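Local coordinates for 8-demethyl-8-aminoriboflavin-5'-phosphate synthase (Streptomyces davawensis, PDB 5MLD), which replaces the C-8 methyl group of riboflavin-5'-phosphate (FMN) by an amino group, drawn from glutamate, in the biosynthesis of the antibiotic roseoflavin, at residues S197-A200 against R201-E205; P73-L76 against E77-E81; G143-L146 against N147-R151. One frame throughout, in Å; residues are numbered along the deposited sequence. Where two conformers were deposited one is given.

Overall arrangement
All three contacts are short runs of alpha-helix in a flavodoxin-like fold, each helix packing on the mainly parallel central sheet, and none touches another: their centres lie about 19 to 20 Å apart. Contact 1, at the end of helix 183-205, is the most buried; it rests on strand 125-132 and meets a second subunit through His-198, which also touches a methionine sulfur and is linked through water to Arg-201. Contact 2 is half surface, with Trp-74 exposed, Lys-78 reaching out across its indole, and Leu-75 and Ile-79 facing strand 4-9. Contact 3, in helix 138-152, combines an aliphatic face against strand 125-132 with Asn-147 and Gly-150 at the second subunit and Asn-148 near the flavin.

Contact 1 of 3, residues S197-A200 against R201-E205; sequences SHLA and RMLQE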
ATOM      1  N   SER A 197      22.517   4.859  13.329  1.00 19.64           N
ATOM      2  CA  SER A 197      23.559   4.809  14.356  1.00 21.57           C
ATOM      3  C   SER A 197      23.399   5.943  15.363  1.00 20.97           C
ATOM      4  O   SER A 197      23.504   5.725  16.579  1.00 21.48           O
ATOM      5  CB  SER A 197      24.939   4.863  13.710  1.00 20.30           C
ATOM      6  OG  SER A 197      25.140   3.727  12.881  1.00 22.32           O
ATOM      7  N   HIS A 198      23.167   7.163  14.872  1.00 19.13           N
ATOM      8  CA  HIS A 198      22.975   8.301  15.768  1.00 21.66           C
ATOM      9  C   HIS A 198      21.774   8.087  16.680  1.00 24.28           C
ATOM     10  O   HIS A 198      21.859   8.254  17.904  1.00 21.76           O
ATOM     11  CB  HIS A 198      22.803   9.591  14.966  1.00 18.40           C
ATOM     12  CG  HIS A 198      22.559  10.787  15.831  1.00 24.60           C
ATOM     13  ND1 HIS A 198      23.575  11.430  16.507  1.00 29.00           N
ATOM     14  CD2 HIS A 198      21.414  11.429  16.168  1.00 25.67           C
ATOM     15  CE1 HIS A 198      23.070  12.435  17.202  1.00 29.80           C
ATOM     16  NE2 HIS A 198      21.761  12.452  17.022  1.00 24.04           N
ATOM     17  N   LEU A 199      20.635   7.711  16.102  1.00 19.34           N
ATOM     18  CA  LEU A 199      19.445   7.554  16.929  1.00 18.32           C
ATOM     19  C   LEU A 199      19.605   6.421  17.934  1.00 20.12           C
ATOM     20  O   LEU A 199      19.070   6.500  19.050  1.00 20.51           O
ATOM     21  CB  LEU A 199      18.231   7.336  16.030  1.00 17.28           C
ATOM     22  CG  LEU A 199      16.852   7.233  16.675  1.00 19.55           C
ATOM     23  CD1 LEU A 199      16.536   8.495  17.467  1.00 20.57           C
ATOM     24  CD2 LEU A 199      15.796   7.032  15.609  1.00 15.63           C
ATOM     25  N   ALA A 200      20.350   5.368  17.577  1.00 18.74           N
ATOM     26  CA  ALA A 200      20.571   4.291  18.533  1.00 23.49           C
ATOM     27  C   ALA A 200      21.386   4.787  19.724  1.00 21.78           C
ATOM     28  O   ALA A 200      21.063   4.471  20.874  1.00 20.56           O
ATOM     29  CB  ALA A 200      21.278   3.107  17.867  1.00 21.28           C
ATOM     30  N   ARG A 201      22.442   5.565  19.462  1.00 22.05           N
ATOM     31  CA  ARG A 201      23.233   6.122  20.559  1.00 25.96           C
ATOM     32  C   ARG A 201      22.383   7.047  21.420  1.00 27.71           C
ATOM     33  O   ARG A 201      22.481   7.025  22.652  1.00 28.88           O
ATOM     34  CB  ARG A 201      24.459   6.867  20.023  1.00 26.56           C
ATOM     35  CG  ARG A 201      25.545   5.962  19.444  1.00 26.63           C
ATOM     36  CD  ARG A 201      26.810   6.733  19.075  1.00 26.49           C
ATOM     37  NE  ARG A 201      26.617   7.575  17.897  1.00 27.88           N
ATOM     38  CZ  ARG A 201      26.977   7.231  16.660  1.00 30.51           C
ATOM     39  NH1 ARG A 201      27.569   6.065  16.432  1.00 30.53           N
ATOM     40  NH2 ARG A 201      26.761   8.063  15.650  1.00 32.19           N
ATOM     41  N   MET A 202      21.533   7.859  20.785  1.00 24.92           N
ATOM     42  CA  MET A 202      20.606   8.714  21.526  1.00 23.11           C
ATOM     43  C   MET A 202      19.717   7.902  22.457  1.00 28.91           C
ATOM     44  O   MET A 202      19.594   8.213  23.649  1.00 28.91           O
ATOM     45  CB  MET A 202      19.728   9.511  20.562  1.00 22.82           C
ATOM     46  CG  MET A 202      20.416  10.586  19.754  1.00 24.05           C
ATOM     47  SD  MET A 202      19.193  11.296  18.619  1.00 26.34           S
ATOM     48  CE  MET A 202      18.092  12.128  19.764  1.00 28.13           C
ATOM     49  N   LEU A 203      19.054   6.871  21.924  1.00 21.79           N
ATOM     50  CA  LEU A 203      18.098   6.128  22.735  1.00 23.69           C
ATOM     51  C   LEU A 203      18.781   5.295  23.808  1.00 29.63           C
ATOM     52  O   LEU A 203      18.148   4.970  24.818  1.00 29.01           O
ATOM     53  CB  LEU A 203      17.234   5.243  21.833  1.00 20.87           C
ATOM     54  CG  LEU A 203      16.195   5.999  21.012  1.00 22.44           C
ATOM     55  CD1 LEU A 203      15.546   5.050  20.017  1.00 22.32           C
ATOM     56  CD2 LEU A 203      15.137   6.606  21.921  1.00 25.43           C
ATOM     57  N   GLN A 204      20.054   4.945  23.610  1.00 28.34           N
ATOM     58  CA  GLN A 204      20.811   4.288  24.669  1.00 28.80           C
ATOM     59  C   GLN A 204      21.017   5.224  25.853  1.00 31.79           C
ATOM     60  O   GLN A 204      20.972   4.793  27.011  1.00 29.88           O
ATOM     61  CB  GLN A 204      22.154   3.810  24.128  1.00 29.12           C
ATOM     62  CG  GLN A 204      23.086   3.277  25.209  1.00 35.81           C
ATOM     63  CD  GLN A 204      24.415   2.816  24.651  1.00 42.42           C
ATOM     64  OE1 GLN A 204      25.149   3.590  24.032  1.00 45.02           O
ATOM     65  NE2 GLN A 204      24.726   1.540  24.853  1.00 52.03           N
ATOM     66  N   GLU A 205      21.217   6.511  25.584  1.00 32.98           N
ATOM     67  CA  GLU A 205      21.451   7.462  26.662  1.00 35.40           C
ATOM     68  C   GLU A 205      20.147   7.971  27.270  1.00 36.31           C
ATOM     69  O   GLU A 205      20.062   8.154  28.490  1.00 32.31           O
ATOM     70  CB  GLU A 205      22.293   8.628  26.146  1.00 36.26           C
ATOM     71  CG  GLU A 205      22.671   9.629  27.213  1.00 47.47           C
ATOM     72  CD  GLU A 205      23.440   9.003  28.369  1.00 51.86           C
ATOM     73  OE1 GLU A 205      24.182   8.017  28.150  1.00 50.82           O
ATOM     74  OE2 GLU A 205      23.287   9.498  29.507  1.00 61.15           O
TER
HETATM   75  O   HOH W   1      26.180  10.654  15.154  1.00 32.68           O
HETATM   76  O   HOH W   2      25.670  10.051  17.835  1.00 34.36           O
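Arg-201, Met-202, Leu-203 and Gln-204 each give their backbone N-H to the carbonyl four residues back, so 197-205 is one unbroken run of alpha-helix with i to i+4 bonds of 2.9 Å (Met-202 N to His-198 O) to 3.1 Å (Arg-201 N to Ser-197 O). This is the C-terminal end of helix 183-205, which packs on the central sheet of the flavodoxin-like fold. Leu-199 and Leu-203 form its inward ridge: CG of the first lies 4.2 Å from CD1 of the second, and both rest on Val-126 of strand 125-132. Branched aliphatic chains suit this buried strip, which faces Val-126 and Ser-155.

On another side of the helix Met-202, one turn after His-198, crosses its ring. Met-202 CG lies over one ring face, while SD comes in obliquely, 3.9 Å from the ring centroid and 55° off the normal, nearest to NE2 at 3.2 Å. His-198 CG is anti to its own backbone N (chi1 178°), which carries the imidazole toward the thioether. NE2 is bonded to Thr-206 O of the second subunit, whose Tyr-208 ring also meets the histidine. A flexible, polarisable thioether suits a place against a ring that is also committed to the interface.

Arg-201 folds back over the previous turn, bent at chi3 (-71°), and its guanidinium lies flat above the Ser-197 carbonyl, with that oxygen 3.8 Å from the plane under its centre. NH1 makes a salt bridge to Glu-35, which fixes the far end. Two waters lie in the guanidinium plane and join it to the imidazole: water 1 accepts from NH2 at 2.7 Å and water 2 from NE. Both come to His-198 ND1, which they must share, water 2 lying 2.8 Å from that nitrogen.

Contact 2 of 3, residues P73-L76 against E77-E81; sequences PWLL and EKIRE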
ATOM      1  N   PRO A  73      13.408 -19.306  19.078  1.00 23.39           N
ATOM      2  CA  PRO A  73      13.934 -18.691  20.316  1.00 23.56           C
ATOM      3  C   PRO A  73      15.324 -18.103  20.144  1.00 24.89           C
ATOM      4  O   PRO A  73      15.594 -16.991  20.618  1.00 23.54           O
ATOM      5  CB  PRO A  73      13.920 -19.857  21.316  1.00 22.76           C
ATOM      6  CG  PRO A  73      12.781 -20.711  20.849  1.00 27.37           C
ATOM      7  CD  PRO A  73      12.846 -20.649  19.333  1.00 25.88           C
ATOM      8  N   TRP A  74      16.211 -18.830  19.459  1.00 24.47           N
ATOM      9  CA  TRP A  74      17.544 -18.317  19.153  1.00 25.67           C
ATOM     10  C   TRP A  74      17.474 -16.990  18.393  1.00 24.82           C
ATOM     11  O   TRP A  74      18.144 -16.016  18.759  1.00 23.92           O
ATOM     12  CB  TRP A  74      18.316 -19.367  18.350  1.00 24.54           C
ATOM     13  CG  TRP A  74      19.573 -18.884  17.705  1.00 25.79           C
ATOM     14  CD1 TRP A  74      20.803 -18.785  18.287  1.00 28.32           C
ATOM     15  CD2 TRP A  74      19.741 -18.466  16.334  1.00 24.23           C
ATOM     16  NE1 TRP A  74      21.721 -18.319  17.371  1.00 29.08           N
ATOM     17  CE2 TRP A  74      21.094 -18.114  16.169  1.00 26.86           C
ATOM     18  CE3 TRP A  74      18.877 -18.352  15.242  1.00 22.20           C
ATOM     19  CZ2 TRP A  74      21.607 -17.656  14.951  1.00 30.18           C
ATOM     20  CZ3 TRP A  74      19.390 -17.895  14.033  1.00 25.29           C
ATOM     21  CH2 TRP A  74      20.739 -17.553  13.899  1.00 27.29           C
ATOM     22  N   LEU A  75      16.659 -16.929  17.334  1.00 22.32           N
ATOM     23  CA  LEU A  75      16.578 -15.696  16.550  1.00 20.20           C
ATOM     24  C   LEU A  75      15.889 -14.579  17.327  1.00 20.89           C
ATOM     25  O   LEU A  75      16.316 -13.420  17.253  1.00 22.79           O
ATOM     26  CB  LEU A  75      15.852 -15.947  15.223  1.00 20.16           C
ATOM     27  CG  LEU A  75      15.716 -14.759  14.258  1.00 23.94           C
ATOM     28  CD1 LEU A  75      17.039 -14.060  14.008  1.00 22.89           C
ATOM     29  CD2 LEU A  75      15.079 -15.199  12.923  1.00 23.04           C
ATOM     30  N   LEU A  76      14.809 -14.900  18.049  1.00 21.25           N
ATOM     31  CA  LEU A  76      14.118 -13.891  18.853  1.00 23.96           C
ATOM     32  C   LEU A  76      15.060 -13.266  19.869  1.00 24.94           C
ATOM     33  O   LEU A  76      15.010 -12.053  20.121  1.00 25.25           O
ATOM     34  CB  LEU A  76      12.910 -14.515  19.564  1.00 22.40           C
ATOM     35  CG  LEU A  76      12.075 -13.581  20.452  1.00 22.93           C
ATOM     36  CD1 LEU A  76      11.650 -12.343  19.685  1.00 25.88           C
ATOM     37  CD2 LEU A  76      10.838 -14.304  21.001  1.00 26.57           C
ATOM     38  N   GLU A  77      15.939 -14.074  20.457  1.00 25.09           N
ATOM     39  CA  GLU A  77      16.858 -13.530  21.448  1.00 28.36           C
ATOM     40  C   GLU A  77      17.849 -12.563  20.810  1.00 24.57           C
ATOM     41  O   GLU A  77      18.190 -11.543  21.416  1.00 28.13           O
ATOM     42  CB  GLU A  77      17.584 -14.656  22.180  1.00 30.81           C
ATOM     43  CG  GLU A  77      18.411 -14.199  23.374  1.00 36.71           C
ATOM     44  CD  GLU A  77      17.649 -13.292  24.345  1.00 41.68           C
ATOM     45  OE1 GLU A  77      18.260 -12.321  24.841  1.00 48.27           O
ATOM     46  OE2 GLU A  77      16.449 -13.536  24.618  1.00 45.11           O
ATOM     47  N   LYS A  78      18.326 -12.857  19.593  1.00 20.34           N
ATOM     48  CA  LYS A  78      19.186 -11.899  18.897  1.00 20.02           C
ATOM     49  C   LYS A  78      18.451 -10.590  18.620  1.00 21.58           C
ATOM     50  O   LYS A  78      19.038  -9.504  18.714  1.00 22.48           O
ATOM     51  CB  LYS A  78      19.717 -12.503  17.593  1.00 25.61           C
ATOM     52  CG  LYS A  78      20.747 -13.608  17.811  1.00 28.58           C
ATOM     53  CD  LYS A  78      21.484 -13.979  16.534  1.00 29.77           C
ATOM     54  CE  LYS A  78      22.614 -14.942  16.837  1.00 33.28           C
ATOM     55  NZ  LYS A  78      23.664 -14.293  17.665  1.00 35.45           N
ATOM     56  N   ILE A  79      17.172 -10.669  18.256  1.00 20.77           N
ATOM     57  CA  ILE A  79      16.408  -9.455  17.996  1.00 19.50           C
ATOM     58  C   ILE A  79      16.214  -8.666  19.284  1.00 22.42           C
ATOM     59  O   ILE A  79      16.299  -7.434  19.296  1.00 23.23           O
ATOM     60  CB  ILE A  79      15.060  -9.808  17.344  1.00 21.69           C
ATOM     61  CG1 ILE A  79      15.281 -10.449  15.973  1.00 21.71           C
ATOM     62  CG2 ILE A  79      14.190  -8.580  17.244  1.00 19.94           C
ATOM     63  CD1 ILE A  79      14.020 -11.075  15.395  1.00 19.15           C
ATOM     64  N   ARG A  80      15.950  -9.359  20.390  1.00 23.33           N
ATOM     65  CA  ARG A  80      15.809  -8.665  21.666  1.00 25.20           C
ATOM     66  C   ARG A  80      17.097  -7.961  22.063  1.00 23.65           C
ATOM     67  O   ARG A  80      17.064  -6.890  22.680  1.00 27.29           O
ATOM     68  CB  ARG A  80      15.408  -9.644  22.762  1.00 25.52           C
ATOM     69  CG  ARG A  80      13.988 -10.110  22.682  1.00 31.40           C
ATOM     70  CD  ARG A  80      13.767 -11.121  23.785  1.00 36.15           C
ATOM     71  NE  ARG A  80      12.395 -11.084  24.260  1.00 47.76           N
ATOM     72  CZ  ARG A  80      11.949 -10.196  25.140  1.00 44.67           C
ATOM     73  NH1 ARG A  80      12.769  -9.279  25.640  1.00 45.55           N
ATOM     74  NH2 ARG A  80      10.689 -10.227  25.523  1.00 48.32           N
ATOM     75  N   GLU A  81      18.240  -8.557  21.738  1.00 23.45           N
ATOM     76  CA  GLU A  81      19.519  -7.985  22.131  1.00 22.73           C
ATOM     77  C   GLU A  81      20.007  -6.881  21.203  1.00 22.42           C
ATOM     78  O   GLU A  81      20.853  -6.081  21.616  1.00 26.05           O
ATOM     79  CB  GLU A  81      20.588  -9.077  22.205  1.00 26.92           C
ATOM     80  CG  GLU A  81      20.307 -10.161  23.227  1.00 37.54           C
ATOM     81  CD  GLU A  81      21.308 -11.311  23.125  1.00 47.88           C
ATOM     82  OE1 GLU A  81      22.458 -11.064  22.700  1.00 55.04           O
ATOM     83  OE2 GLU A  81      20.953 -12.460  23.465  1.00 52.44           O
TER
HETATM   84  O   HOH W   3      24.656 -17.309  17.733  1.00 45.80           O
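Between 73-76 and 77-81 the chain runs on as regular helix, Pro-73, Trp-74, Leu-75 and Leu-76 each accepting a backbone N-H from the residue four further on, with Lys-78 N to Trp-74 O the longest at 3.3 Å. Trp-74 lies on the surface, and Lys-78 runs out across it from the edge of the sheet-facing side. The lysine is extended from CB to CE and crosses the indole at a slant: CD stands 3.9 Å above the ring plane, toward its rim, and CE comes within 3.5 Å of both CZ2 and NE1 of Trp-74. The broad indole gives these methylenes a surface, and the chain is long enough to carry its charge onward, bending at chi4 (-66°) to bring NZ to a salt bridge with Glu-40.

In this flavodoxin-like alpha/beta domain, helix 72-81 lies on the path from strand 38-43 to strand 84-92, the strands on either side of strand 4-9 in the sheet. Aliphatic Leu-75 and Ile-79 suit its sheet-facing side: one turn apart, CG to CD1 4.2 Å, they pack against Leu-6 and Leu-8 of strand 4-9, while Leu-76 leans on Leu-107 of helix 98-107. Arg-80 keeps CG 3.4 Å from Leu-76 O before its chain reaches Met-110 and Pro-121. Water 3 sits in the indole plane, accepting from Trp-74 NE1 at 3.1 Å and, weakly, from Lys-78 NZ.

Contact 3 of 3, residues G143-L146 against N147-R151; sequences GTVL and NNLGR
Leu-146 O receives the shortest bond of this run of helix, from Gly-150 N at 2.8 Å, with an N-H...O angle of 160°. The three preceding carbonyls are met in the same helical way by Asn-147, Asn-148 and Leu-149. Gly-150 adds backbone hydrogen bonds to the second subunit, and a residue without a side chain is consistent with the close approach of that backbone.

The apolar face is made by Val-145 and Leu-149, which lie side by side and point the same way, CG1 to CD1 4.2 Å. Together with Leu-146 they pack on Ala-127 and Leu-129 of strand 125-132, so that helix 138-152 covers the strand it follows in the beta-alpha-beta unit ending at strand 154-155.

Asn-147 stands on another side. Its CB is only 3.1 Å from Gly-143 O, and with CG anti to the backbone N (chi1 177°) the amide stands out from the helix, while water 4 bridges back from OD1 toward Thr-144 O. The water has too few protons for all the acceptors around it, so its bond to Asn-147 OD1 (2.9 Å) is uncertain and the weak one to Thr-144 O (3.4 Å) more so. Asn-147 also packs on Ala-142 of the second subunit. In one of its two conformers the Asn-148 amide leads away, with ND2 hydrogen-bonded to Asn-108 OD1. The Asn-148 side chain lies about 6 Å from a bound 8-demethyl-8-aminoriboflavin-5'-phosphate.

This stretch of helix is thus held internally by backbone bonds and one aliphatic pair, while Asn-147 and Gly-150 meet the second subunit.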
ATOM      1  N   GLY A 143       7.013   1.533   3.655  1.00 17.63           N
ATOM      2  CA  GLY A 143       5.882   1.998   4.443  1.00 18.80           C
ATOM      3  C   GLY A 143       5.287   0.881   5.276  1.00 20.83           C
ATOM      4  O   GLY A 143       5.056   1.038   6.479  1.00 21.12           O
ATOM      5  N   THR A 144       5.062  -0.279   4.652  1.00 16.57           N
ATOM      6  CA  THR A 144       4.429  -1.391   5.361  1.00 17.27           C
ATOM      7  C   THR A 144       5.328  -1.938   6.469  1.00 17.05           C
ATOM      8  O   THR A 144       4.886  -2.123   7.610  1.00 18.43           O
ATOM      9  CB  THR A 144       4.060  -2.493   4.361  1.00 22.16           C
ATOM     10  OG1 THR A 144       3.131  -1.963   3.411  1.00 21.89           O
ATOM     11  CG2 THR A 144       3.395  -3.635   5.072  1.00 19.42           C
ATOM     12  N   VAL A 145       6.602  -2.183   6.162  1.00 14.14           N
ATOM     13  CA  VAL A 145       7.484  -2.812   7.145  1.00 15.19           C
ATOM     14  C   VAL A 145       7.809  -1.853   8.285  1.00 20.86           C
ATOM     15  O   VAL A 145       7.774  -2.231   9.463  1.00 17.55           O
ATOM     16  CB  VAL A 145       8.763  -3.320   6.466  1.00 19.07           C
ATOM     17  CG1 VAL A 145       9.764  -3.797   7.506  1.00 17.71           C
ATOM     18  CG2 VAL A 145       8.435  -4.425   5.464  1.00 16.51           C
ATOM     19  N   LEU A 146       8.155  -0.605   7.959  1.00 16.94           N
ATOM     20  CA  LEU A 146       8.554   0.316   9.021  1.00 18.26           C
ATOM     21  C   LEU A 146       7.372   0.698   9.901  1.00 23.62           C
ATOM     22  O   LEU A 146       7.543   0.897  11.115  1.00 19.44           O
ATOM     23  CB  LEU A 146       9.229   1.558   8.423  1.00 22.11           C
ATOM     24  CG  LEU A 146      10.629   1.261   7.873  1.00 19.82           C
ATOM     25  CD1 LEU A 146      11.135   2.398   7.016  1.00 21.97           C
ATOM     26  CD2 LEU A 146      11.617   0.922   9.026  1.00 17.05           C
ATOM     27  N   ASN A 147       6.174   0.789   9.317  1.00 18.81           N
ATOM     28  CA  ASN A 147       4.967   0.968  10.120  1.00 22.22           C
ATOM     29  C   ASN A 147       4.798  -0.174  11.117  1.00 23.46           C
ATOM     30  O   ASN A 147       4.530   0.057  12.303  1.00 21.89           O
ATOM     31  CB  ASN A 147       3.725   1.065   9.225  1.00 17.49           C
ATOM     32  CG  ASN A 147       2.427   1.192  10.042  1.00 26.07           C
ATOM     33  OD1 ASN A 147       1.648   0.236  10.184  1.00 32.24           O
ATOM     34  ND2 ASN A 147       2.225   2.357  10.619  1.00 23.71           N
ATOM     35  N   ASN A 148       4.943  -1.420  10.657  1.00 19.93           N
ATOM     36  CA  ASN A 148       4.771  -2.544  11.573  0.54 19.04           C
ATOM     37  C   ASN A 148       5.822  -2.541  12.672  1.00 19.99           C
ATOM     38  O   ASN A 148       5.509  -2.827  13.834  1.00 21.32           O
ATOM     39  CB  ASN A 148       4.818  -3.879  10.842  0.54 19.79           C
ATOM     40  CG  ASN A 148       4.595  -5.040  11.788  0.54 22.83           C
ATOM     41  OD1 ASN A 148       3.459  -5.325  12.167  0.54 27.76           O
ATOM     42  ND2 ASN A 148       5.675  -5.691  12.209  0.54 22.95           N
ATOM     43  N   LEU A 149       7.075  -2.236  12.328  1.00 18.61           N
ATOM     44  CA  LEU A 149       8.110  -2.185  13.360  1.00 18.96           C
ATOM     45  C   LEU A 149       7.839  -1.051  14.334  1.00 19.87           C
ATOM     46  O   LEU A 149       8.053  -1.202  15.544  1.00 19.00           O
ATOM     47  CB  LEU A 149       9.487  -2.046  12.720  1.00 15.71           C
ATOM     48  CG  LEU A 149       9.937  -3.284  11.937  1.00 20.76           C
ATOM     49  CD1 LEU A 149      11.314  -3.035  11.327  1.00 19.97           C
ATOM     50  CD2 LEU A 149       9.923  -4.555  12.820  1.00 17.42           C
ATOM     51  N   GLY A 150       7.352   0.084  13.816  1.00 19.81           N
ATOM     52  CA  GLY A 150       6.906   1.174  14.675  1.00 18.60           C
ATOM     53  C   GLY A 150       5.889   0.739  15.716  1.00 21.06           C
ATOM     54  O   GLY A 150       5.943   1.186  16.860  1.00 19.88           O
ATOM     55  N   ARG A 151       4.949  -0.144  15.336  1.00 17.82           N
ATOM     56  CA  ARG A 151       3.939  -0.613  16.294  1.00 22.84           C
ATOM     57  C   ARG A 151       4.568  -1.389  17.445  1.00 25.48           C
ATOM     58  O   ARG A 151       4.024  -1.402  18.555  1.00 21.52           O
ATOM     59  CB  ARG A 151       2.892  -1.499  15.602  1.00 28.24           C
ATOM     60  CG  ARG A 151       1.848  -0.757  14.772  1.00 33.75           C
ATOM     61  CD  ARG A 151       0.789  -1.715  14.184  1.00 36.84           C
ATOM     62  NE  ARG A 151      -0.269  -2.104  15.127  1.00 43.49           N
ATOM     63  CZ  ARG A 151      -0.262  -3.230  15.839  1.00 37.59           C
ATOM     64  NH1 ARG A 151       0.753  -4.072  15.723  1.00 43.79           N
ATOM     65  NH2 ARG A 151      -1.262  -3.517  16.667  1.00 36.92           N
TER
HETATM   66  O   HOH W   4       1.544  -1.595   7.953  1.00 33.76           O